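Local coordinates for nicotinate phosphoribosyltransferase (Saccharomyces cerevisiae, PDB 1VLP), which catalyses the ATP-dependent synthesis of nicotinate ribonucleotide from nicotinate and phosphoribosyl diphosphate, the first step in making NAD from nicotinic acid, at residues T45-N50 with K391-N396; E314-I319 with K334-S339. All blocks are in the same frame, centred on the assembly; numbering follows the deposited sequence. Where two conformers were deposited one is given.

Contact 1. Residues T45-N50 with K391-N396; sequences TYKYTN and KLLEVN
Tyr46 and Leu392 form the non-hydrogen-bonded pair at the close-packed face of this antiparallel strand pairing, their CA atoms 4.3 Å apart. Leu392 CD1 sits over the centre of the Tyr46 ring, a CH-pi contact in which the methyl is 4.2 Å from the ring centroid and 12° off the normal. With chi1 of -178° placing its CG opposite the backbone N, Leu392 swings this branch across the aromatic face, while its CB lies over the rim of the same face, nearest CE2. The phenol OH is held beyond the pair by Glu245.

Next to it the register slips by one residue in a classic beta bulge, where Leu393 and Glu394 both face Thr45. Thr45 O accepts both amides in its carbonyl plane, from Leu393 N at 2.9 Å and from Glu394 N at a longer 3.3 Å, and Thr45 N returns a bond to Glu394 O.

The other face is looser and partly exposed. Lys47 and Lys391 run side by side, but Lys47 is modelled in two conformers, and what its end does is tentative. In one of them its NZ stands 4.5 Å from Lys391 NZ, probably an unfavourable proximity, and bonds to Thr49 OG1 at 2.7 Å; in that conformer Leu393 CD1 also rests on Lys47 CD, 3.9 Å away.

In the five-stranded antiparallel sheet, strand 43-50 lies between strands 126-134 and 388-395, and helix 244-254 packs against Val395 on the latter.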
loop_
_atom_site.group_PDB
_atom_site.type_symbol
_atom_site.label_atom_id
_atom_site.label_comp_id
_atom_site.label_asym_id
_atom_site.label_seq_id
_atom_site.Cartn_x
_atom_site.Cartn_y
_atom_site.Cartn_z
ATOM N N THR A 45 -15.043 -8.608 3.549
ATOM C CA THR A 45 -14.402 -8.790 4.850
ATOM C C THR A 45 -12.898 -8.723 4.623
ATOM O O THR A 45 -12.384 -9.398 3.734
ATOM C CB THR A 45 -14.775 -10.140 5.492
ATOM O OG1 THR A 45 -16.178 -10.142 5.765
ATOM C CG2 THR A 45 -13.999 -10.356 6.773
ATOM N N TYR A 46 -12.196 -7.940 5.445
ATOM C CA TYR A 46 -10.711 -7.960 5.532
ATOM C C TYR A 46 -10.295 -8.638 6.821
ATOM O O TYR A 46 -11.028 -8.535 7.839
ATOM C CB TYR A 46 -10.112 -6.535 5.552
ATOM C CG TYR A 46 -10.356 -5.673 4.326
ATOM C CD1 TYR A 46 -11.583 -5.011 4.154
ATOM C CD2 TYR A 46 -9.377 -5.502 3.351
ATOM C CE1 TYR A 46 -11.822 -4.214 3.044
ATOM C CE2 TYR A 46 -9.613 -4.705 2.235
ATOM C CZ TYR A 46 -10.863 -4.075 2.103
ATOM O OH TYR A 46 -11.134 -3.258 1.048
ATOM N N LYS A 47 -9.109 -9.259 6.827
ATOM C CA LYS A 47 -8.618 -9.941 8.001
ATOM C C LYS A 47 -7.187 -9.573 8.272
ATOM O O LYS A 47 -6.378 -9.536 7.393
ATOM C CB LYS A 47 -8.712 -11.463 7.843
ATOM C CG LYS A 47 -7.791 -12.249 8.810
ATOM C CD LYS A 47 -7.824 -13.798 8.629
ATOM C CE LYS A 47 -6.975 -14.521 9.728
ATOM N NZ LYS A 47 -5.496 -14.678 9.463
ATOM N N TYR A 48 -6.931 -9.335 9.542
ATOM C CA TYR A 48 -5.569 -9.114 10.080
ATOM C C TYR A 48 -4.833 -10.426 10.213
ATOM O O TYR A 48 -5.359 -11.401 10.686
ATOM C CB TYR A 48 -5.680 -8.452 11.453
ATOM C CG TYR A 48 -4.453 -8.442 12.343
ATOM C CD1 TYR A 48 -3.481 -7.440 12.208
ATOM C CD2 TYR A 48 -4.274 -9.434 13.310
ATOM C CE1 TYR A 48 -2.387 -7.414 13.027
ATOM C CE2 TYR A 48 -3.134 -9.426 14.162
ATOM C CZ TYR A 48 -2.234 -8.367 14.038
ATOM O OH TYR A 48 -1.169 -8.323 14.889
ATOM N N THR A 49 -3.572 -10.426 9.822
ATOM C CA THR A 49 -2.711 -11.553 10.080
ATOM C C THR A 49 -1.359 -11.029 10.533
ATOM O O THR A 49 -0.830 -10.061 9.977
ATOM C CB THR A 49 -2.515 -12.438 8.818
ATOM O OG1 THR A 49 -3.788 -12.867 8.342
ATOM C CG2 THR A 49 -1.680 -13.669 9.184
ATOM N N ASN A 50 -0.886 -11.610 11.615
ATOM C CA ASN A 50 0.450 -11.344 12.118
ATOM C C ASN A 50 1.374 -12.462 11.668
ATOM O O ASN A 50 1.337 -13.572 12.216
ATOM C CB ASN A 50 0.447 -11.234 13.644
ATOM C CG ASN A 50 1.842 -10.920 14.212
ATOM O OD1 ASN A 50 2.797 -10.744 13.458
ATOM N ND2 ASN A 50 1.972 -10.909 15.574
ATOM N N LYS A 391 -5.724 -8.031 4.926
ATOM C CA LYS A 391 -5.933 -8.526 3.567
ATOM C C LYS A 391 -7.418 -8.746 3.251
ATOM O O LYS A 391 -8.159 -9.155 4.126
ATOM C CB LYS A 391 -5.261 -9.891 3.438
ATOM C CG LYS A 391 -5.848 -11.010 4.365
ATOM C CD LYS A 391 -4.900 -12.227 4.565
ATOM C CE LYS A 391 -5.591 -13.376 5.314
ATOM N NZ LYS A 391 -4.889 -14.662 4.972
ATOM N N LEU A 392 -7.807 -8.504 2.016
ATOM C CA LEU A 392 -9.150 -8.809 1.571
ATOM C C LEU A 392 -9.294 -10.336 1.634
ATOM O O LEU A 392 -8.446 -11.064 1.065
ATOM C CB LEU A 392 -9.384 -8.265 0.153
ATOM C CG LEU A 392 -10.773 -8.492 -0.404
ATOM C CD1 LEU A 392 -11.820 -7.786 0.405
ATOM C CD2 LEU A 392 -10.797 -8.081 -1.898
ATOM N N LEU A 393 -10.323 -10.810 2.346
ATOM C CA LEU A 393 -10.581 -12.242 2.535
ATOM C C LEU A 393 -11.809 -12.777 1.778
ATOM O O LEU A 393 -11.820 -13.929 1.292
ATOM C CB LEU A 393 -10.823 -12.491 4.033
ATOM C CG LEU A 393 -10.901 -13.878 4.659
ATOM C CD1 LEU A 393 -9.537 -14.359 5.128
ATOM C CD2 LEU A 393 -11.803 -13.790 5.841
ATOM N N GLU A 394 -12.862 -11.972 1.741
ATOM C CA GLU A 394 -14.124 -12.398 1.193
ATOM C C GLU A 394 -14.860 -11.227 0.535
ATOM O O GLU A 394 -14.764 -10.124 1.041
ATOM C CB GLU A 394 -14.958 -12.926 2.353
ATOM C CG GLU A 394 -15.945 -13.949 2.060
ATOM C CD GLU A 394 -16.557 -14.514 3.336
ATOM O OE1 GLU A 394 -17.417 -13.825 3.939
ATOM O OE2 GLU A 394 -16.177 -15.657 3.718
ATOM N N VAL A 395 -15.591 -11.522 -0.540
ATOM C CA VAL A 395 -16.422 -10.550 -1.278
ATOM C C VAL A 395 -17.797 -11.180 -1.617
ATOM O O VAL A 395 -17.825 -12.199 -2.299
ATOM C CB VAL A 395 -15.724 -10.100 -2.574
ATOM C CG1 VAL A 395 -16.529 -8.963 -3.264
ATOM C CG2 VAL A 395 -14.254 -9.574 -2.301
ATOM N N ASN A 396 -18.899 -10.592 -1.108
ATOM C CA ASN A 396 -20.222 -11.179 -1.324
ATOM C C ASN A 396 -20.189 -12.699 -1.018
ATOM O O ASN A 396 -20.747 -13.515 -1.726
ATOM C CB ASN A 396 -20.665 -10.929 -2.753
ATOM C CG ASN A 396 -21.099 -9.487 -2.990
ATOM O OD1 ASN A 396 -21.101 -8.675 -2.052
ATOM N ND2 ASN A 396 -21.534 -9.196 -4.202
#

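Contact 2. Residues E314-I319 with K334-S339; sequences EYTKKI and KIICYS
Thr316 and Tyr338 meet at about a right angle, the threonine hydroxyl coming to the edge of the phenol in the plane of its ring. Tyr338 OH donates to Thr316 OG1 over 2.7 Å, and the same OG1 is bonded to Pro312 O one helical turn earlier, so the threonine links the tyrosine to its own helix backbone. Its chi1 of -60° sets OG1 beside the backbone N, while CG2, anti to that N, touches Tyr338 OH at 3.6 Å. A valine at this position would probably leave the buried Tyr338 hydroxyl without this acceptor, Pro312 O without its hydroxyl partner and the phenol less firmly fixed.

Helix 312-326 and strand 335-338 belong to a beta-alpha-beta unit that starts at strand 304-307, a right-handed crossover of the kind repeated in TIM-barrel-like folds; here the helix segment runs at 161° to the strand segment, their axes 10.4 Å apart.

Ile336 bridges strand and helix with both its branches. CD1 reaches the helix backbone, 3.8 Å from Thr316 CA, and crosses Ile319 obliquely to meet CG2 of that residue at 4.1 Å. CG2 of Ile336 turns aside from CD1: it lies 3.6 Å above the plane of the Tyr338 ring, toward its rim, and touches the edge of Tyr315 at CE2. Tyr315 and Ile336 pass alongside each other on opposed courses, and Ile319 CG1 lies 3.5 Å above one face of the Tyr315 ring, toward its rim. Beyond this layer the Tyr315 hydroxyl bonds to Thr282.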
loop_
_atom_site.group_PDB
_atom_site.type_symbol
_atom_site.label_atom_id
_atom_site.label_comp_id
_atom_site.label_asym_id
_atom_site.label_seq_id
_atom_site.Cartn_x
_atom_site.Cartn_y
_atom_site.Cartn_z
ATOM N N GLU A 314 13.905 -10.960 -13.674
ATOM C CA GLU A 314 13.120 -11.798 -14.563
ATOM C C GLU A 314 11.843 -11.080 -15.013
ATOM O O GLU A 314 11.532 -11.108 -16.204
ATOM C CB GLU A 314 12.857 -13.182 -13.947
ATOM C CG GLU A 314 14.114 -14.101 -13.931
ATOM C CD GLU A 314 14.798 -14.232 -15.314
ATOM O OE1 GLU A 314 14.127 -14.616 -16.320
ATOM O OE2 GLU A 314 16.009 -13.927 -15.410
ATOM N N TYR A 315 11.150 -10.434 -14.079
ATOM C CA TYR A 315 9.998 -9.579 -14.414
ATOM C C TYR A 315 10.338 -8.532 -15.462
ATOM O O TYR A 315 9.620 -8.334 -16.431
ATOM C CB TYR A 315 9.445 -8.911 -13.165
ATOM C CG TYR A 315 8.170 -8.166 -13.414
ATOM C CD1 TYR A 315 6.959 -8.846 -13.466
ATOM C CD2 TYR A 315 8.164 -6.796 -13.579
ATOM C CE1 TYR A 315 5.777 -8.137 -13.643
ATOM C CE2 TYR A 315 7.004 -6.098 -13.758
ATOM C CZ TYR A 315 5.810 -6.766 -13.782
ATOM O OH TYR A 315 4.636 -6.057 -14.003
ATOM N N THR A 316 11.449 -7.863 -15.279
ATOM C CA THR A 316 11.853 -6.774 -16.162
ATOM C C THR A 316 12.043 -7.269 -17.601
ATOM O O THR A 316 11.593 -6.646 -18.566
ATOM C CB THR A 316 13.161 -6.126 -15.603
ATOM O OG1 THR A 316 12.922 -5.602 -14.273
ATOM C CG2 THR A 316 13.722 -4.969 -16.523
ATOM N N LYS A 317 12.691 -8.416 -17.737
ATOM C CA LYS A 317 12.923 -9.007 -19.038
ATOM C C LYS A 317 11.599 -9.327 -19.712
ATOM O O LYS A 317 11.444 -9.052 -20.895
ATOM C CB LYS A 317 13.816 -10.233 -18.909
ATOM C CG LYS A 317 15.268 -9.860 -18.538
ATOM C CD LYS A 317 16.270 -10.993 -18.797
ATOM C CE LYS A 317 16.020 -12.201 -18.025
ATOM N NZ LYS A 317 17.199 -13.163 -18.142
ATOM N N LYS A 318 10.682 -9.910 -18.939
ATOM C CA LYS A 318 9.393 -10.389 -19.460
ATOM C C LYS A 318 8.571 -9.209 -19.991
ATOM O O LYS A 318 7.974 -9.269 -21.095
ATOM C CB LYS A 318 8.625 -11.147 -18.374
ATOM C CG LYS A 318 7.237 -11.625 -18.791
ATOM C CD LYS A 318 6.522 -12.404 -17.669
ATOM C CE LYS A 318 6.759 -13.888 -17.808
ATOM N NZ LYS A 318 6.181 -14.562 -16.636
ATOM N N ILE A 319 8.494 -8.158 -19.179
ATOM C CA ILE A 319 7.755 -6.937 -19.520
ATOM C C ILE A 319 8.366 -6.187 -20.708
ATOM O O ILE A 319 7.637 -5.713 -21.592
ATOM C CB ILE A 319 7.667 -5.985 -18.277
ATOM C CG1 ILE A 319 6.734 -6.585 -17.238
ATOM C CG2 ILE A 319 7.199 -4.621 -18.662
ATOM C CD1 ILE A 319 5.311 -6.869 -17.731
ATOM N N LYS A 334 7.874 3.111 -21.643
ATOM C CA LYS A 334 7.091 2.695 -20.451
ATOM C C LYS A 334 7.952 2.485 -19.166
ATOM O O LYS A 334 9.195 2.298 -19.233
ATOM C CB LYS A 334 6.290 1.430 -20.807
ATOM C CG LYS A 334 5.332 1.621 -22.014
ATOM C CD LYS A 334 4.171 2.524 -21.678
ATOM C CE LYS A 334 3.168 2.618 -22.835
ATOM N NZ LYS A 334 2.031 3.538 -22.493
ATOM N N ILE A 335 7.264 2.530 -18.031
ATOM C CA ILE A 335 7.833 2.532 -16.702
ATOM C C ILE A 335 7.604 1.165 -16.058
ATOM O O ILE A 335 6.528 0.593 -16.188
ATOM C CB ILE A 335 7.130 3.635 -15.775
ATOM C CG1 ILE A 335 7.463 5.009 -16.325
ATOM C CG2 ILE A 335 7.573 3.506 -14.325
ATOM C CD1 ILE A 335 6.567 6.140 -15.781
ATOM N N ILE A 336 8.620 0.651 -15.350
ATOM C CA ILE A 336 8.433 -0.320 -14.305
ATOM C C ILE A 336 8.688 0.337 -12.953
ATOM O O ILE A 336 9.713 0.962 -12.724
ATOM C CB ILE A 336 9.359 -1.585 -14.410
ATOM C CG1 ILE A 336 9.178 -2.285 -15.747
ATOM C CG2 ILE A 336 9.085 -2.527 -13.259
ATOM C CD1 ILE A 336 10.048 -3.463 -15.943
ATOM N N CYS A 337 7.700 0.227 -12.091
ATOM C CA CYS A 337 7.829 0.695 -10.708
ATOM C C CYS A 337 8.037 -0.533 -9.793
ATOM O O CYS A 337 7.177 -1.388 -9.693
ATOM C CB CYS A 337 6.569 1.417 -10.301
ATOM S SG CYS A 337 6.712 1.966 -8.576
ATOM N N TYR A 338 9.215 -0.619 -9.203
ATOM C CA TYR A 338 9.604 -1.688 -8.320
ATOM C C TYR A 338 9.212 -1.286 -6.893
ATOM O O TYR A 338 9.616 -0.214 -6.408
ATOM C CB TYR A 338 11.111 -1.872 -8.378
ATOM C CG TYR A 338 11.645 -2.214 -9.755
ATOM C CD1 TYR A 338 11.733 -3.506 -10.200
ATOM C CD2 TYR A 338 12.048 -1.210 -10.619
ATOM C CE1 TYR A 338 12.235 -3.792 -11.451
ATOM C CE2 TYR A 338 12.526 -1.480 -11.897
ATOM C CZ TYR A 338 12.619 -2.789 -12.308
ATOM O OH TYR A 338 13.113 -3.019 -13.563
ATOM N N SER A 339 8.410 -2.126 -6.246
ATOM C CA SER A 339 7.847 -1.725 -4.949
ATOM C C SER A 339 7.867 -2.786 -3.853
ATOM O O SER A 339 7.189 -2.602 -2.831
ATOM C CB SER A 339 6.403 -1.221 -5.170
ATOM O OG SER A 339 5.548 -2.290 -5.581
#

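How the contacts relate
The two contacts show one chain closed at two scales. Contact 1 joins strands 341 residues apart in sequence, whereas contact 2, nested inside that loop, ties a helix to a strand only 15 residues on. Their centres are 28 Å apart, with about 16 Å between nearest atoms, so they do not touch. Each lies near a residue inferred by similarity to bind nicotinate: the side chain of Tyr46 is about 8 Å from that of Tyr27, and the side chain of Tyr315 about 6 Å from that of Arg306. Contact 1 lies in the antiparallel sheet, contact 2 joins the parallel sheet to a helix, and both are probably near the nicotinate site.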